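Local structure of vestitone reductase (Medicago sativa, 2P4H) at residues G245-S250 with T291-D296; H226-A231 with F301-E306. The protein catalyses the stereospecific, NADPH-dependent reduction of (3R)-vestitone to (3R,4R)-4'-methoxyisoflavan-2',4,7-triol, the penultimate step in the biosynthesis of the phytoalexin medicarpin. All blocks are in the same frame, centred on the assembly; numbering follows the deposited sequence.

Contact 1 (G245-S250 with T291-D296); sequences GRYNCS and TKKLVD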
# COMPACT_ATOMS: atom_id res chain seq x y z
N GLY A 245 -1.24 11.38 11.73
CA GLY A 245 -2.11 11.93 10.71
C GLY A 245 -1.86 11.28 9.36
O GLY A 245 -1.27 10.20 9.29
N ARG A 246 -2.31 11.94 8.29
CA ARG A 246 -2.16 11.41 6.94
C ARG A 246 -0.84 11.80 6.27
O ARG A 246 -0.37 12.93 6.42
CB ARG A 246 -3.28 11.92 6.03
CG ARG A 246 -4.68 11.88 6.59
CD ARG A 246 -5.63 12.41 5.53
NE ARG A 246 -5.95 11.41 4.52
CZ ARG A 246 -6.47 11.68 3.33
NH1 ARG A 246 -6.71 12.94 2.97
NH2 ARG A 246 -6.78 10.70 2.50
N TYR A 247 -0.28 10.87 5.51
CA TYR A 247 0.95 11.13 4.77
C TYR A 247 0.91 10.47 3.40
O TYR A 247 0.76 9.25 3.30
CB TYR A 247 2.18 10.58 5.51
CG TYR A 247 2.60 11.37 6.72
CD1 TYR A 247 3.53 12.41 6.63
CD2 TYR A 247 2.07 11.07 7.97
CE1 TYR A 247 3.90 13.14 7.75
CE2 TYR A 247 2.44 11.80 9.11
CZ TYR A 247 3.36 12.83 8.98
OH TYR A 247 3.71 13.56 10.09
N ASN A 248 1.01 11.28 2.35
CA ASN A 248 1.09 10.73 1.00
C ASN A 248 2.46 10.06 0.94
O ASN A 248 3.42 10.57 1.52
CB ASN A 248 1.08 11.83 -0.06
CG ASN A 248 -0.31 12.30 -0.44
OD1 ASN A 248 -1.29 11.56 -0.30
ND2 ASN A 248 -0.40 13.52 -0.96
N CYS A 249 2.55 8.92 0.26
CA CYS A 249 3.83 8.22 0.11
C CYS A 249 3.84 7.86 -1.37
O CYS A 249 3.71 6.69 -1.76
CB CYS A 249 3.85 6.98 0.99
SG CYS A 249 5.46 6.16 1.05
N SER A 250 4.04 8.88 -2.20
CA SER A 250 3.96 8.76 -3.65
C SER A 250 4.99 9.68 -4.30
O SER A 250 4.64 10.74 -4.82
CB SER A 250 2.54 9.18 -4.04
OG SER A 250 2.26 9.04 -5.41
N THR A 291 4.17 14.46 -2.03
CA THR A 291 4.76 13.79 -0.88
C THR A 291 5.70 14.69 -0.08
O THR A 291 6.54 14.23 0.71
CB THR A 291 5.41 12.48 -1.40
OG1 THR A 291 4.36 11.67 -1.94
CG2 THR A 291 6.10 11.70 -0.30
N LYS A 292 5.52 16.00 -0.24
CA LYS A 292 6.32 16.98 0.48
C LYS A 292 6.18 16.85 2.00
O LYS A 292 7.16 17.00 2.73
CB LYS A 292 5.93 18.39 0.03
CG LYS A 292 6.63 19.52 0.78
CD LYS A 292 6.28 20.87 0.17
CE LYS A 292 6.90 22.02 0.95
NZ LYS A 292 6.35 22.11 2.33
N LYS A 293 4.97 16.57 2.49
CA LYS A 293 4.78 16.45 3.94
C LYS A 293 5.67 15.37 4.56
O LYS A 293 6.31 15.60 5.59
CB LYS A 293 3.31 16.15 4.25
CG LYS A 293 2.97 16.18 5.73
CD LYS A 293 1.52 15.79 5.97
CE LYS A 293 1.16 15.77 7.45
NZ LYS A 293 -0.27 15.40 7.68
N LEU A 294 5.72 14.21 3.92
CA LEU A 294 6.55 13.12 4.44
C LEU A 294 8.04 13.45 4.36
O LEU A 294 8.80 13.12 5.28
CB LEU A 294 6.24 11.83 3.66
CG LEU A 294 7.00 10.56 4.07
CD1 LEU A 294 6.81 10.28 5.55
CD2 LEU A 294 6.51 9.39 3.23
N VAL A 295 8.46 14.10 3.29
CA VAL A 295 9.86 14.47 3.14
C VAL A 295 10.22 15.56 4.16
O VAL A 295 11.31 15.54 4.73
CB VAL A 295 10.16 14.96 1.70
CG1 VAL A 295 11.58 15.51 1.60
CG2 VAL A 295 9.99 13.79 0.72
N ASP A 296 9.29 16.50 4.39
CA ASP A 296 9.51 17.57 5.37
C ASP A 296 9.66 16.96 6.76
O ASP A 296 10.29 17.55 7.64
CB ASP A 296 8.33 18.55 5.42
CG ASP A 296 8.34 19.57 4.29
OD1 ASP A 296 9.36 19.70 3.59
OD2 ASP A 296 7.30 20.26 4.13
O HOH W 1 3.60 13.36 2.14

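Contact 2 (H226-A231 with F301-E306); sequences HVDDVA and FKYTIE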
# COMPACT_ATOMS: atom_id res chain seq x y z
N HIS A 226 8.06 2.76 -4.77
CA HIS A 226 8.77 1.49 -4.69
C HIS A 226 8.30 0.81 -3.40
O HIS A 226 8.26 1.43 -2.34
CB HIS A 226 10.28 1.73 -4.63
CG HIS A 226 11.11 0.49 -4.80
ND1 HIS A 226 11.05 -0.57 -3.92
CD2 HIS A 226 12.01 0.15 -5.75
CE1 HIS A 226 11.88 -1.52 -4.32
NE2 HIS A 226 12.47 -1.11 -5.42
N VAL A 227 7.94 -0.47 -3.50
CA VAL A 227 7.45 -1.20 -2.34
C VAL A 227 8.40 -1.17 -1.14
O VAL A 227 7.96 -1.10 0.00
CB VAL A 227 7.12 -2.68 -2.70
CG1 VAL A 227 8.39 -3.45 -3.01
CG2 VAL A 227 6.35 -3.34 -1.56
N ASP A 228 9.71 -1.20 -1.38
CA ASP A 228 10.63 -1.17 -0.25
C ASP A 228 10.67 0.20 0.41
O ASP A 228 10.99 0.32 1.59
CB ASP A 228 12.03 -1.63 -0.65
CG ASP A 228 12.87 -2.03 0.55
OD1 ASP A 228 12.38 -2.84 1.36
OD2 ASP A 228 14.01 -1.53 0.70
N ASP A 229 10.38 1.26 -0.35
CA ASP A 229 10.34 2.57 0.28
C ASP A 229 9.09 2.63 1.16
O ASP A 229 9.08 3.33 2.17
CB ASP A 229 10.33 3.70 -0.76
CG ASP A 229 11.73 4.17 -1.12
OD1 ASP A 229 12.60 4.18 -0.21
OD2 ASP A 229 11.97 4.55 -2.28
N VAL A 230 8.04 1.90 0.79
CA VAL A 230 6.84 1.89 1.62
C VAL A 230 7.17 1.19 2.94
O VAL A 230 6.76 1.65 4.01
CB VAL A 230 5.66 1.14 0.94
CG1 VAL A 230 4.48 1.08 1.89
CG2 VAL A 230 5.25 1.86 -0.33
N ALA A 231 7.93 0.10 2.87
CA ALA A 231 8.32 -0.62 4.08
C ALA A 231 9.21 0.30 4.92
O ALA A 231 9.06 0.39 6.14
CB ALA A 231 9.06 -1.91 3.73
N PHE A 301 13.52 8.96 0.55
CA PHE A 301 13.28 7.84 -0.34
C PHE A 301 14.61 7.29 -0.84
O PHE A 301 15.52 8.05 -1.17
CB PHE A 301 12.40 8.26 -1.52
CG PHE A 301 10.96 8.43 -1.16
CD1 PHE A 301 10.50 9.63 -0.60
CD2 PHE A 301 10.06 7.38 -1.30
CE1 PHE A 301 9.18 9.76 -0.19
CE2 PHE A 301 8.74 7.50 -0.89
CZ PHE A 301 8.29 8.69 -0.33
N LYS A 302 14.70 5.97 -0.88
CA LYS A 302 15.92 5.28 -1.29
C LYS A 302 15.99 4.88 -2.76
O LYS A 302 17.07 4.84 -3.35
CB LYS A 302 16.10 4.03 -0.42
CG LYS A 302 17.24 3.12 -0.81
CD LYS A 302 17.34 1.94 0.14
CE LYS A 302 18.45 0.98 -0.27
NZ LYS A 302 18.58 -0.16 0.68
N TYR A 303 14.83 4.60 -3.36
CA TYR A 303 14.79 4.13 -4.74
C TYR A 303 14.34 5.12 -5.81
O TYR A 303 13.55 6.02 -5.56
CB TYR A 303 13.91 2.89 -4.80
CG TYR A 303 14.36 1.82 -3.84
CD1 TYR A 303 15.39 0.94 -4.19
CD2 TYR A 303 13.80 1.70 -2.57
CE1 TYR A 303 15.84 -0.03 -3.29
CE2 TYR A 303 14.24 0.74 -1.67
CZ TYR A 303 15.26 -0.13 -2.04
OH TYR A 303 15.69 -1.09 -1.16
N THR A 304 14.85 4.90 -7.02
CA THR A 304 14.51 5.73 -8.16
C THR A 304 13.44 5.01 -8.98
O THR A 304 13.14 3.84 -8.74
CB THR A 304 15.73 5.93 -9.08
OG1 THR A 304 16.13 4.66 -9.61
CG2 THR A 304 16.89 6.55 -8.32
N ILE A 305 12.88 5.72 -9.95
CA ILE A 305 11.87 5.14 -10.82
C ILE A 305 12.49 3.96 -11.56
O ILE A 305 11.86 2.92 -11.74
CB ILE A 305 11.35 6.18 -11.84
CG1 ILE A 305 10.50 7.23 -11.13
CG2 ILE A 305 10.55 5.49 -12.93
CD1 ILE A 305 10.04 8.37 -12.02
N GLU A 306 13.75 4.10 -11.98
CA GLU A 306 14.43 3.02 -12.68
C GLU A 306 14.57 1.79 -11.79
O GLU A 306 14.37 0.66 -12.24
CB GLU A 306 15.80 3.49 -13.19
CG GLU A 306 15.72 4.58 -14.25
CD GLU A 306 15.84 5.99 -13.69
OE1 GLU A 306 15.21 6.31 -12.65
OE2 GLU A 306 16.58 6.80 -14.29
O HOH W 2 16.22 -1.48 2.12

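Contact 1 (G245-S250 with T291-D296)
Lys-293 reaches over the ring of Tyr-247 and ends on the backbone of Arg-246, its NZ donating to Arg-246 O at 2.8 Å within the carbonyl plane. The extended lysine chain and the tyrosine side chain cross at about a right angle, and CE lies over one face, offset toward the rim, in a CH-pi contact 4.1 Å from the centroid of the Tyr-247 ring. The ammonium adds a cation-pi contact almost straight above the same centroid. Farther along, Thr-291 OG1 accepts from Ser-250 N at 2.8 Å, while its CG2 packs at 3.4 Å from Asn-248 O. Leu-294 packs its CD1 against Tyr-247 CD1 and its CD2 4.0 Å from Cys-249 SG. What is being covered is the strand 245-248, an outermost strand of the seven-stranded parallel sheet of the Rossmann-type domain; the short helix 292-296 runs at 105° to it. A water joins the two backbones, donating to Asn-248 O and accepting from Leu-294 N, each at 2.9 Å. In the second shell, Thr-291 OG1 is also hydrogen-bonded to Leu-289 O, Tyr-247 OH to Pro-243 O, and Asn-248 ND2 to Asn-290 O. The guanidinium of Arg-246 lies apart from the helix, in a salt bridge with Glu-168.

Contact 2 (H226-A231 with F301-E306)
His-226 and Tyr-303 stack face to face where the N-terminal turn of helix 227-239 meets the loop leading into helix 305-319, in the NAD(P)-dependent epimerase/dehydratase fold. The ring centroids of His-226 and Tyr-303 are 3.9 Å apart and the planes differ by 17°, with Tyr-303 CG over the rim of the imidazole. On the tyrosine's other face, Lys-302 CG sits above the ring centre. The edge of the Phe-301 ring meets Asp-229 OD2 near its plane, CD2 lying 3.6 Å from that oxygen. Hydrogen bonds fix the imidazole from both nitrogens: ND1 accepts from Asp-228 N as the N-cap of the helix, in the ring plane, and NE2 pairs with Asp-311. With CG anti to its own backbone N (chi1 -169°), the imidazole lies against one face of the Tyr-303 ring, while ND1 still reaches that amide. The carboxylate of Asp-229 spans two successive amides of the loop, OD1 taking Lys-302 N at 2.8 Å and OD2 taking Tyr-303 N at 3.1 Å, both on syn sides; Arg-232 forms a salt bridge to OD1. A water bridges Asp-228 OD2, to which it donates, and Lys-302 NZ. Tyr-303 OH donates to Asp-228 OD2 at 2.5 Å, meeting that oxygen on its anti side, 31° out of the carboxylate plane.

In the fold
From the N terminus, the chain first builds most of the parallel Rossmann-type sheet, then enters helix 227-239, where contact 2 begins. Strand 245-248 follows directly and opens contact 1, which closes when the chain returns through strand 288-289 to helix 292-296. Only afterwards does the loop before helix 305-319 come back to the start of helix 227-239 and complete contact 2, so the shorter loop lies wholly within the longer one. Both tie late elements of the chain to earlier ones, contact 1 at edge strand 245-248 and contact 2 at the start of helix 227-239. Phe-301 joins them, its ring packing on Thr-291, Leu-294 and Cys-249 of contact 1.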